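Long-range contacts in mandelate racemase / muconate lactonizing enzyme family protein (Agrobacterium tumefaciens, PDB 4DX3), which belongs to the enolase superfamily and probably acts as a racemase or lyase, its exact substrate and reaction being unassigned: residues R113-Y118 with L332-P337; H312-P317 with N338-E343. One frame throughout, in Å; residues are numbered along the deposited sequence.

Interaction 1 (R113-Y118 with L332-P337)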
loop_
_atom_site.group_PDB
_atom_site.type_symbol
_atom_site.label_atom_id
_atom_site.label_comp_id
_atom_site.label_asym_id
_atom_site.label_seq_id
_atom_site.Cartn_x
_atom_site.Cartn_y
_atom_site.Cartn_z
ATOM N N ARG A 113 -36.147 12.897 -19.344
ATOM C CA ARG A 113 -36.999 14.084 -19.451
ATOM C C ARG A 113 -37.446 14.572 -18.074
ATOM O O ARG A 113 -37.916 15.702 -17.916
ATOM C CB ARG A 113 -38.212 13.806 -20.337
ATOM C CG ARG A 113 -37.873 13.278 -21.731
ATOM C CD ARG A 113 -37.321 14.360 -22.654
ATOM N NE ARG A 113 -37.011 13.821 -23.979
ATOM C CZ ARG A 113 -36.407 14.503 -24.949
ATOM N NH1 ARG A 113 -36.045 15.763 -24.751
ATOM N NH2 ARG A 113 -36.167 13.923 -26.119
ATOM N N GLU A 114 -37.305 13.704 -17.081
ATOM C CA GLU A 114 -37.628 14.046 -15.701
ATOM C C GLU A 114 -36.801 13.145 -14.793
ATOM O O GLU A 114 -36.278 12.119 -15.235
ATOM C CB GLU A 114 -39.134 13.888 -15.429
ATOM C CG GLU A 114 -39.660 12.477 -15.643
ATOM C CD GLU A 114 -41.166 12.374 -15.427
ATOM O OE1 GLU A 114 -41.798 13.392 -15.058
ATOM O OE2 GLU A 114 -41.717 11.270 -15.626
ATOM N N ILE A 115 -36.662 13.524 -13.532
ATOM C CA ILE A 115 -35.886 12.700 -12.613
ATOM C C ILE A 115 -36.575 12.624 -11.257
ATOM O O ILE A 115 -37.276 13.551 -10.847
ATOM C CB ILE A 115 -34.439 13.213 -12.478
ATOM C CG1 ILE A 115 -33.567 12.196 -11.725
ATOM C CG2 ILE A 115 -34.426 14.577 -11.807
ATOM C CD1 ILE A 115 -32.099 12.560 -11.655
ATOM N N ARG A 116 -36.383 11.503 -10.577
ATOM C CA ARG A 116 -36.935 11.307 -9.249
ATOM C C ARG A 116 -36.453 12.415 -8.310
ATOM O O ARG A 116 -35.297 12.846 -8.392
ATOM C CB ARG A 116 -36.463 9.950 -8.743
ATOM C CG ARG A 116 -37.045 9.517 -7.449
ATOM C CD ARG A 116 -36.524 8.138 -7.121
ATOM N NE ARG A 116 -36.866 7.776 -5.759
ATOM C CZ ARG A 116 -36.008 7.284 -4.878
ATOM N NH1 ARG A 116 -34.739 7.063 -5.215
ATOM N NH2 ARG A 116 -36.429 6.991 -3.663
ATOM N N THR A 117 -37.335 12.890 -7.434
ATOM C CA THR A 117 -36.936 13.904 -6.457
ATOM C C THR A 117 -36.973 13.341 -5.038
ATOM O O THR A 117 -37.538 12.268 -4.811
ATOM C CB THR A 117 -37.801 15.185 -6.566
ATOM O OG1 THR A 117 -37.218 16.240 -5.786
ATOM C CG2 THR A 117 -39.227 14.936 -6.092
ATOM N N TYR A 118 -36.329 14.034 -4.097
ATOM C CA TYR A 118 -36.529 13.747 -2.666
ATOM C C TYR A 118 -36.749 15.038 -1.889
ATOM O O TYR A 118 -36.319 16.107 -2.325
ATOM C CB TYR A 118 -35.374 12.921 -2.070
ATOM C CG TYR A 118 -34.062 13.650 -1.802
ATOM C CD1 TYR A 118 -33.812 14.257 -0.568
ATOM C CD2 TYR A 118 -33.057 13.680 -2.753
ATOM C CE1 TYR A 118 -32.607 14.894 -0.314
ATOM C CE2 TYR A 118 -31.851 14.312 -2.513
ATOM C CZ TYR A 118 -31.631 14.918 -1.290
ATOM O OH TYR A 118 -30.431 15.554 -1.056
ATOM N N LEU A 332 -28.683 19.823 -14.965
ATOM C CA LEU A 332 -27.574 18.892 -14.832
ATOM C C LEU A 332 -28.082 17.465 -14.614
ATOM O O LEU A 332 -27.572 16.521 -15.229
ATOM C CB LEU A 332 -26.651 19.312 -13.686
ATOM C CG LEU A 332 -25.484 18.359 -13.388
ATOM C CD1 LEU A 332 -24.546 18.245 -14.587
ATOM C CD2 LEU A 332 -24.724 18.811 -12.148
ATOM N N SER A 333 -29.090 17.321 -13.758
ATOM C CA SER A 333 -29.656 16.017 -13.429
ATOM C C SER A 333 -30.379 15.360 -14.593
ATOM O O SER A 333 -30.498 14.141 -14.639
ATOM C CB SER A 333 -30.594 16.126 -12.224
ATOM O OG SER A 333 -29.835 16.394 -11.054
ATOM N N LEU A 334 -30.874 16.154 -15.536
ATOM C CA LEU A 334 -31.521 15.556 -16.700
ATOM C C LEU A 334 -30.477 15.118 -17.715
ATOM O O LEU A 334 -30.718 14.211 -18.511
ATOM C CB LEU A 334 -32.521 16.519 -17.349
ATOM C CG LEU A 334 -33.697 16.942 -16.472
ATOM C CD1 LEU A 334 -34.701 17.745 -17.297
ATOM C CD2 LEU A 334 -34.369 15.728 -15.847
ATOM N N ASN A 335 -29.308 15.751 -17.687
ATOM C CA ASN A 335 -28.248 15.373 -18.615
ATOM C C ASN A 335 -27.358 14.238 -18.126
ATOM O O ASN A 335 -27.098 13.285 -18.857
ATOM C CB ASN A 335 -27.359 16.566 -18.979
ATOM C CG ASN A 335 -26.052 16.125 -19.630
ATOM O OD1 ASN A 335 -24.998 16.080 -18.982
ATOM N ND2 ASN A 335 -26.119 15.765 -20.908
ATOM N N ALA A 336 -26.872 14.340 -16.898
ATOM C CA ALA A 336 -25.860 13.396 -16.425
ATOM C C ALA A 336 -26.406 11.968 -16.336
ATOM O O ALA A 336 -27.351 11.707 -15.594
ATOM C CB ALA A 336 -25.332 13.835 -15.083
ATOM N N PRO A 337 -25.814 11.030 -17.093
ATOM C CA PRO A 337 -26.387 9.678 -17.033
ATOM C C PRO A 337 -26.375 9.094 -15.628
ATOM O O PRO A 337 -27.255 8.294 -15.304
ATOM C CB PRO A 337 -25.478 8.877 -17.970
ATOM C CG PRO A 337 -25.060 9.906 -19.004
ATOM C CD PRO A 337 -24.842 11.174 -18.197
#

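Interaction 2 (H312-P317 with N338-E343)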
loop_
_atom_site.group_PDB
_atom_site.type_symbol
_atom_site.label_atom_id
_atom_site.label_comp_id
_atom_site.label_asym_id
_atom_site.label_seq_id
_atom_site.Cartn_x
_atom_site.Cartn_y
_atom_site.Cartn_z
ATOM N N HIS A 312 -18.144 4.327 -11.201
ATOM C CA HIS A 312 -19.434 3.630 -11.091
ATOM C C HIS A 312 -20.294 4.143 -9.944
ATOM O O HIS A 312 -21.037 3.382 -9.341
ATOM C CB HIS A 312 -19.248 2.111 -10.963
ATOM C CG HIS A 312 -18.643 1.482 -12.177
ATOM N ND1 HIS A 312 -19.250 1.524 -13.415
ATOM C CD2 HIS A 312 -17.476 0.819 -12.351
ATOM C CE1 HIS A 312 -18.483 0.904 -14.298
ATOM N NE2 HIS A 312 -17.409 0.460 -13.673
ATOM N N LEU A 313 -20.199 5.441 -9.675
ATOM C CA LEU A 313 -20.927 6.076 -8.588
ATOM C C LEU A 313 -21.896 7.085 -9.163
ATOM O O LEU A 313 -21.684 7.601 -10.268
ATOM C CB LEU A 313 -19.946 6.787 -7.657
ATOM C CG LEU A 313 -18.974 5.843 -6.959
ATOM C CD1 LEU A 313 -17.999 6.673 -6.123
ATOM C CD2 LEU A 313 -19.742 4.838 -6.084
ATOM N N PRO A 314 -22.951 7.387 -8.404
ATOM C CA PRO A 314 -23.974 8.330 -8.853
ATOM C C PRO A 314 -23.697 9.727 -8.327
ATOM O O PRO A 314 -22.877 9.905 -7.417
ATOM C CB PRO A 314 -25.237 7.783 -8.187
ATOM C CG PRO A 314 -24.740 7.243 -6.860
ATOM C CD PRO A 314 -23.318 6.745 -7.123
ATOM N N VAL A 315 -24.394 10.706 -8.894
ATOM C CA VAL A 315 -24.314 12.085 -8.426
ATOM C C VAL A 315 -25.701 12.548 -7.987
ATOM O O VAL A 315 -26.714 12.084 -8.509
ATOM C CB VAL A 315 -23.714 13.014 -9.523
ATOM C CG1 VAL A 315 -24.633 13.100 -10.740
ATOM C CG2 VAL A 315 -23.404 14.397 -8.968
ATOM N N ALA A 316 -25.742 13.435 -6.996
ATOM C CA ALA A 316 -27.004 13.985 -6.498
ATOM C C ALA A 316 -26.825 15.470 -6.190
ATOM O O ALA A 316 -26.352 15.833 -5.113
ATOM C CB ALA A 316 -27.443 13.228 -5.255
ATOM N N PRO A 317 -27.197 16.341 -7.140
ATOM C CA PRO A 317 -26.940 17.770 -6.936
ATOM C C PRO A 317 -27.808 18.364 -5.836
ATOM O O PRO A 317 -29.014 18.100 -5.764
ATOM C CB PRO A 317 -27.285 18.385 -8.301
ATOM C CG PRO A 317 -27.062 17.252 -9.284
ATOM C CD PRO A 317 -27.585 16.038 -8.527
ATOM N N ASN A 338 -25.428 9.523 -14.794
ATOM C CA ASN A 338 -25.345 8.997 -13.439
ATOM C C ASN A 338 -26.028 9.850 -12.383
ATOM O O ASN A 338 -25.815 9.625 -11.202
ATOM C CB ASN A 338 -23.887 8.734 -13.022
ATOM C CG ASN A 338 -23.054 9.997 -12.976
ATOM O OD1 ASN A 338 -23.290 10.936 -13.735
ATOM N ND2 ASN A 338 -22.066 10.026 -12.079
ATOM N N ALA A 339 -26.882 10.796 -12.787
ATOM C CA ALA A 339 -27.692 11.515 -11.795
ATOM C C ALA A 339 -28.730 10.570 -11.185
ATOM O O ALA A 339 -29.502 9.935 -11.902
ATOM C CB ALA A 339 -28.373 12.722 -12.432
ATOM N N LEU A 340 -28.741 10.490 -9.859
ATOM C CA LEU A 340 -29.583 9.535 -9.142
ATOM C C LEU A 340 -30.928 10.125 -8.743
ATOM O O LEU A 340 -31.980 9.515 -8.970
ATOM C CB LEU A 340 -28.851 9.084 -7.879
ATOM C CG LEU A 340 -29.533 8.056 -6.975
ATOM C CD1 LEU A 340 -29.728 6.721 -7.667
ATOM C CD2 LEU A 340 -28.708 7.881 -5.706
ATOM N N VAL A 341 -30.877 11.301 -8.126
ATOM C CA VAL A 341 -32.068 12.013 -7.677
ATOM C C VAL A 341 -31.755 13.496 -7.700
ATOM O O VAL A 341 -30.591 13.892 -7.639
ATOM C CB VAL A 341 -32.500 11.642 -6.224
ATOM C CG1 VAL A 341 -33.239 10.315 -6.177
ATOM C CG2 VAL A 341 -31.310 11.664 -5.252
ATOM N N GLN A 342 -32.795 14.312 -7.795
ATOM C CA GLN A 342 -32.655 15.756 -7.663
ATOM C C GLN A 342 -33.477 16.241 -6.472
ATOM O O GLN A 342 -34.710 16.250 -6.515
ATOM C CB GLN A 342 -33.117 16.476 -8.935
ATOM C CG GLN A 342 -33.054 18.000 -8.815
ATOM C CD GLN A 342 -31.668 18.475 -8.425
ATOM O OE1 GLN A 342 -30.705 18.288 -9.168
ATOM N NE2 GLN A 342 -31.556 19.066 -7.240
ATOM N N GLU A 343 -32.782 16.624 -5.406
ATOM C CA GLU A 343 -33.404 17.168 -4.205
ATOM C C GLU A 343 -34.288 18.368 -4.546
ATOM O O GLU A 343 -33.929 19.159 -5.426
ATOM C CB GLU A 343 -32.298 17.635 -3.247
ATOM C CG GLU A 343 -32.798 18.060 -1.882
ATOM C CD GLU A 343 -31.716 18.680 -1.017
ATOM O OE1 GLU A 343 -30.757 19.245 -1.576
ATOM O OE2 GLU A 343 -31.831 18.612 0.227
HETATM O O HOH W 1 -30.084 15.691 -5.447
HETATM O O HOH W 2 -28.600 16.854 -2.572
#

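Interaction 1 (R113-Y118 with L332-P337)
Two consecutive peptide groups, Arg113-Glu114 and Glu114-Ile115, each turn one flat face to the side chain of Leu334. The branch CD2 of Leu334 stands almost squarely over the second of these planes, 3.7 Å from Glu114 C, while CD1 of Leu334 sits over the face of the first, 3.9 Å from Arg113 O. At the margin, Arg113 O is hydrogen-bonded to Thr369 OG1 of strand 367-369, and Ile115 pairs with Ile368 through the backbone. Leu334 meets these planes by carbon contacts alone, and no hydrogen bond joins the two segments.

Ile115 supplies the second half of the contact. With CG1 anti to the backbone N (chi1 -169°), its extended branch carries CD1 to 3.7 Å from Ser333 O and 3.9 Å from Ser333 CB, and the shorter branch CG2 lies 4.2 Å from Leu334 CD2. Ser333 O has its own polar partner in Arg112 NH1. The last turn of helix 323-335 is thus laid against the start of strand 115-118, which runs between strand 342-343, its parallel neighbour, and antiparallel strand 367-369.

Interaction 2 (H312-P317 with N338-E343)
From CB to ND2 the side chain of Asn338 follows the carbonyl of Leu313: CB lies 3.7 Å and CG 3.9 Å from Leu313 O, and ND2 at 3.1 Å donates to it, nearly straight (177°) and with the acceptor in the amide plane. A chi1 of 63°, with CG between backbone N and carbonyl carbon, brings the amide there, and ND2 also bonds Ala305 O. OD1 faces Val315 CG1, doubtfully, as that valine has two conformers.

Next along the backbone comes a single parallel beta bridge, Val315 with Ala339: Val315 N donates to Asn338 O (2.9 Å) and Leu340 N to Val315 O (2.9 Å). Weakly bonded strand 315-317, helix 323-335 and strand 342-343 follow one another as in the closing beta-alpha-beta unit of the enolase-superfamily (beta/alpha)7beta barrel. Alongside, Pro314 CB and Leu340 CB pack at 3.9 Å.

Beyond the bridge a water accepts from Glu343 N, within hydrogen-bonding distance of Pro317 O and Val341 O. The side chain of Gln342 crosses that of Pro317 at about a right angle; NE2 donates to Glu343 O (3.0 Å) and weakly to Pro317 O, while OE1 rests 3.5 Å from Pro317 CB and is hydrogen-bonded to Ser333 OG.

From the N terminus, the chain builds three strands of its antiparallel sheet and a run of helices before reaching 113-118, then most of the barrel before 312-317 and helix 323-335, with segment 338-343 soon after. Interaction 1 closes a long loop of 213 residues when 332-337 returns to 113-118. Interaction 2 closes a short one, spanning helix 323-335. Because 312-317 comes before 332-337 and 338-343 after it, the two loops cross rather than nest. They meet in the sheet that strands 115-118 and 342-343 share, where Thr117 OG1 probably hydrogen-bonds Gln342 O (2.6 Å). Together they tie the early strand 115-118 to the end of the barrel.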